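Local coordinates for glutaredoxin related protein (Sulfolobus solfataricus, PDB 4MNN), which probably acts as an atypical protein disulfide oxidoreductase in thiol redox chemistry, exchanging dithiols and disulfides through a thioredoxin-type fold, at residues Asn25-Phe33 and Ile65-Leu75. Residues are numbered along the deposited sequence; the frame is centred on the assembly and turned at random.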
loop_
_atom_site.group_PDB
_atom_site.type_symbol
_atom_site.label_atom_id
_atom_site.label_comp_id
_atom_site.label_asym_id
_atom_site.label_seq_id
_atom_site.Cartn_x
_atom_site.Cartn_y
_atom_site.Cartn_z
ATOM N N ASN A 25 14.767 3.869 -3.168
ATOM C CA ASN A 25 15.492 2.786 -2.545
ATOM C C ASN A 25 14.960 1.390 -2.876
ATOM O O ASN A 25 15.219 0.437 -2.162
ATOM C CB ASN A 25 15.578 3.021 -1.029
ATOM C CG ASN A 25 16.365 4.302 -0.668
ATOM O OD1 ASN A 25 16.720 5.115 -1.545
ATOM N ND2 ASN A 25 16.627 4.490 0.632
ATOM N N GLY A 26 14.215 1.279 -3.967
ATOM C CA GLY A 26 13.750 -0.033 -4.375
ATOM C C GLY A 26 13.954 -0.080 -5.871
ATOM O O GLY A 26 13.196 -0.738 -6.583
ATOM N N ASP A 27 15.023 0.581 -6.338
ATOM C CA ASP A 27 15.269 0.713 -7.780
ATOM C C ASP A 27 15.285 -0.580 -8.569
ATOM O O ASP A 27 14.684 -0.648 -9.629
ATOM C CB ASP A 27 16.617 1.418 -8.085
ATOM C CG ASP A 27 16.688 2.857 -7.586
ATOM O OD1 ASP A 27 15.706 3.349 -6.987
ATOM O OD2 ASP A 27 17.754 3.504 -7.802
ATOM N N SER A 28 15.981 -1.603 -8.074
ATOM C CA SER A 28 16.107 -2.813 -8.876
ATOM C C SER A 28 14.802 -3.539 -9.078
ATOM O O SER A 28 14.662 -4.311 -10.029
ATOM C CB SER A 28 17.187 -3.739 -8.288
ATOM O OG SER A 28 16.859 -4.093 -6.970
ATOM N N LEU A 29 13.829 -3.286 -8.205
ATOM C CA LEU A 29 12.520 -3.910 -8.353
ATOM C C LEU A 29 11.658 -3.080 -9.314
ATOM O O LEU A 29 11.114 -3.589 -10.320
ATOM C CB LEU A 29 11.798 -4.018 -6.999
ATOM C CG LEU A 29 10.311 -4.449 -7.108
ATOM C CD1 LEU A 29 10.212 -5.943 -7.497
ATOM C CD2 LEU A 29 9.620 -4.237 -5.732
ATOM N N PHE A 30 11.554 -1.792 -9.016
ATOM C CA PHE A 30 10.705 -0.922 -9.803
ATOM C C PHE A 30 11.156 -0.582 -11.216
ATOM O O PHE A 30 10.345 -0.135 -12.034
ATOM C CB PHE A 30 10.436 0.320 -8.973
ATOM C CG PHE A 30 9.523 0.052 -7.830
ATOM C CD1 PHE A 30 9.976 0.124 -6.520
ATOM C CD2 PHE A 30 8.198 -0.368 -8.079
ATOM C CE1 PHE A 30 9.123 -0.236 -5.430
ATOM C CE2 PHE A 30 7.364 -0.719 -7.020
ATOM C CZ PHE A 30 7.818 -0.658 -5.706
ATOM N N HIS A 31 12.436 -0.797 -11.515
ATOM C CA HIS A 31 12.950 -0.558 -12.876
ATOM C C HIS A 31 12.094 -1.422 -13.845
ATOM O O HIS A 31 11.745 -0.990 -14.944
ATOM C CB HIS A 31 14.430 -0.966 -12.939
ATOM C CG HIS A 31 15.078 -0.762 -14.279
ATOM N ND1 HIS A 31 14.993 -1.683 -15.291
ATOM C CD2 HIS A 31 15.831 0.262 -14.762
ATOM C CE1 HIS A 31 15.656 -1.246 -16.350
ATOM N NE2 HIS A 31 16.172 -0.065 -16.052
ATOM N N GLU A 32 11.742 -2.629 -13.420
ATOM C CA GLU A 32 10.910 -3.520 -14.247
ATOM C C GLU A 32 9.476 -2.973 -14.410
ATOM O O GLU A 32 8.857 -3.125 -15.472
ATOM C CB GLU A 32 10.841 -4.921 -13.602
ATOM C CG GLU A 32 10.217 -6.026 -14.470
ATOM C CD GLU A 32 11.001 -6.272 -15.756
ATOM O OE1 GLU A 32 12.149 -5.798 -15.852
ATOM O OE2 GLU A 32 10.474 -6.945 -16.673
ATOM N N PHE A 33 8.946 -2.335 -13.367
ATOM C CA PHE A 33 7.580 -1.769 -13.429
ATOM C C PHE A 33 7.493 -0.687 -14.498
ATOM O O PHE A 33 6.449 -0.448 -15.094
ATOM C CB PHE A 33 7.202 -1.132 -12.078
ATOM C CG PHE A 33 6.810 -2.113 -11.014
ATOM C CD1 PHE A 33 7.719 -3.042 -10.511
ATOM C CD2 PHE A 33 5.522 -2.100 -10.503
ATOM C CE1 PHE A 33 7.363 -3.930 -9.514
ATOM C CE2 PHE A 33 5.148 -3.012 -9.479
ATOM C CZ PHE A 33 6.071 -3.923 -8.991
ATOM N N ILE A 65 9.451 -2.051 1.247
ATOM C CA ILE A 65 9.346 -2.490 -0.156
ATOM C C ILE A 65 8.348 -3.637 -0.128
ATOM O O ILE A 65 8.523 -4.621 0.586
ATOM C CB ILE A 65 10.720 -2.960 -0.724
ATOM C CG1 ILE A 65 11.721 -1.793 -0.652
ATOM C CG2 ILE A 65 10.540 -3.466 -2.159
ATOM C CD1 ILE A 65 13.139 -2.172 -1.100
ATOM N N PRO A 66 7.266 -3.527 -0.911
ATOM C CA PRO A 66 6.271 -4.596 -0.883
ATOM C C PRO A 66 6.607 -5.907 -1.578
ATOM O O PRO A 66 5.964 -6.262 -2.559
ATOM C CB PRO A 66 5.040 -3.920 -1.481
ATOM C CG PRO A 66 5.628 -3.027 -2.510
ATOM C CD PRO A 66 6.859 -2.432 -1.812
ATOM N N ILE A 67 7.596 -6.634 -1.063
ATOM C CA ILE A 67 7.954 -7.922 -1.661
ATOM C C ILE A 67 7.432 -9.086 -0.817
ATOM O O ILE A 67 6.597 -8.873 0.063
ATOM C CB ILE A 67 9.485 -8.050 -1.882
ATOM C CG1 ILE A 67 10.252 -7.387 -0.736
ATOM C CG2 ILE A 67 9.868 -7.358 -3.224
ATOM C CD1 ILE A 67 9.973 -7.948 0.630
ATOM N N ALA A 68 7.913 -10.304 -1.086
ATOM C CA ALA A 68 7.436 -11.496 -0.362
ATOM C C ALA A 68 5.911 -11.569 -0.447
ATOM O O ALA A 68 5.354 -11.317 -1.523
ATOM C CB ALA A 68 7.906 -11.496 1.105
ATOM N N ASN A 69 5.211 -11.880 0.642
ATOM C CA ASN A 69 3.752 -11.996 0.508
ATOM C C ASN A 69 2.958 -10.682 0.346
ATOM O O ASN A 69 1.722 -10.697 0.179
ATOM C CB ASN A 69 3.166 -12.918 1.621
ATOM C CG ASN A 69 3.056 -12.252 2.991
ATOM O OD1 ASN A 69 2.591 -12.876 3.963
ATOM N ND2 ASN A 69 3.486 -11.014 3.086
ATOM N N GLU A 70 3.663 -9.550 0.360
ATOM C CA GLU A 70 3.000 -8.250 0.160
ATOM C C GLU A 70 3.004 -7.859 -1.322
ATOM O O GLU A 70 2.316 -6.922 -1.753
ATOM C CB GLU A 70 3.699 -7.153 0.988
ATOM C CG GLU A 70 3.497 -7.325 2.501
ATOM C CD GLU A 70 2.021 -7.200 2.941
ATOM O OE1 GLU A 70 1.216 -6.546 2.245
ATOM O OE2 GLU A 70 1.654 -7.735 4.025
ATOM N N LEU A 71 3.759 -8.583 -2.140
ATOM C CA LEU A 71 3.791 -8.211 -3.550
ATOM C C LEU A 71 2.456 -8.466 -4.271
ATOM O O LEU A 71 2.022 -7.649 -5.085
ATOM C CB LEU A 71 4.914 -8.968 -4.292
ATOM C CG LEU A 71 4.992 -8.632 -5.797
ATOM C CD1 LEU A 71 5.371 -7.159 -5.984
ATOM C CD2 LEU A 71 6.046 -9.517 -6.474
ATOM N N TRP A 72 1.821 -9.598 -3.991
ATOM C CA TRP A 72 0.586 -9.933 -4.671
ATOM C C TRP A 72 -0.496 -8.882 -4.413
ATOM O O TRP A 72 -1.140 -8.400 -5.368
ATOM C CB TRP A 72 0.160 -11.345 -4.253
ATOM C CG TRP A 72 -1.183 -11.775 -4.764
ATOM C CD1 TRP A 72 -1.650 -11.694 -6.052
ATOM C CD2 TRP A 72 -2.234 -12.356 -3.989
ATOM N NE1 TRP A 72 -2.938 -12.189 -6.120
ATOM C CE2 TRP A 72 -3.319 -12.603 -4.867
ATOM C CE3 TRP A 72 -2.366 -12.699 -2.632
ATOM C CZ2 TRP A 72 -4.523 -13.167 -4.435
ATOM C CZ3 TRP A 72 -3.571 -13.263 -2.203
ATOM C CH2 TRP A 72 -4.629 -13.492 -3.108
ATOM N N PRO A 73 -0.733 -8.524 -3.133
ATOM C CA PRO A 73 -1.748 -7.511 -2.817
ATOM C C PRO A 73 -1.373 -6.174 -3.462
ATOM O O PRO A 73 -2.224 -5.449 -3.940
ATOM C CB PRO A 73 -1.703 -7.403 -1.299
ATOM C CG PRO A 73 -1.175 -8.696 -0.862
ATOM C CD PRO A 73 -0.216 -9.166 -1.911
ATOM N N PHE A 74 -0.083 -5.863 -3.484
ATOM C CA PHE A 74 0.375 -4.591 -4.051
ATOM C C PHE A 74 0.051 -4.520 -5.557
ATOM O O PHE A 74 -0.534 -3.542 -6.032
ATOM C CB PHE A 74 1.889 -4.442 -3.795
ATOM C CG PHE A 74 2.498 -3.222 -4.443
ATOM C CD1 PHE A 74 2.235 -1.944 -3.944
ATOM C CD2 PHE A 74 3.329 -3.354 -5.544
ATOM C CE1 PHE A 74 2.806 -0.802 -4.551
ATOM C CE2 PHE A 74 3.901 -2.210 -6.160
ATOM C CZ PHE A 74 3.628 -0.943 -5.651
ATOM N N LEU A 75 0.396 -5.565 -6.301
ATOM C CA LEU A 75 0.088 -5.614 -7.726
ATOM C C LEU A 75 -1.413 -5.585 -7.946
ATOM O O LEU A 75 -1.892 -4.943 -8.875
ATOM C CB LEU A 75 0.657 -6.892 -8.370
ATOM C CG LEU A 75 2.175 -6.903 -8.460
ATOM C CD1 LEU A 75 2.634 -8.244 -8.942
ATOM C CD2 LEU A 75 2.642 -5.757 -9.364
#
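F74 CE2 touches both F30 and F33, a worked example of how aromatic rings bring together two helices whose axes stay 14.5 Å apart. F74 reaches across from helix 71-75 with CG anti to its backbone N (chi1 175°), a course that takes CE2 to the rim of the F30 ring, in its plane, 3.9 Å from F30 CE2. The same F74 CE2 lies 3.6 Å from F33 CE2, which comes in at the edge of the F74 ring, while P66 CG from its own segment sits over the centre of one face of F74. F30 and F33 meet differently, F30 CD2 lying over one face of the F33 ring, toward its rim. L75 CD2 approaches F33 CE2 at 3.7 Å, slanting to the ring. An alanine at F33 would probably open a gap between helix 27-33 and the F74 and L75 side chains, and leave F30 CD2 without the ring face beside it. Nearer the helix start, L29 CD2 rests against two methyls, I65 CG2 at 3.8 Å and I67 CG2 at 4.0 Å. I7 and L11 of helix 4-11 touch F33. The helices following strands 19-24 and 57-63 thus share one sheet face, where V50 touches F30, P66 and F74, as in the beta-alpha-beta and beta-beta-alpha units of the thioredoxin fold, here in the N-terminal thioredoxin-like domain.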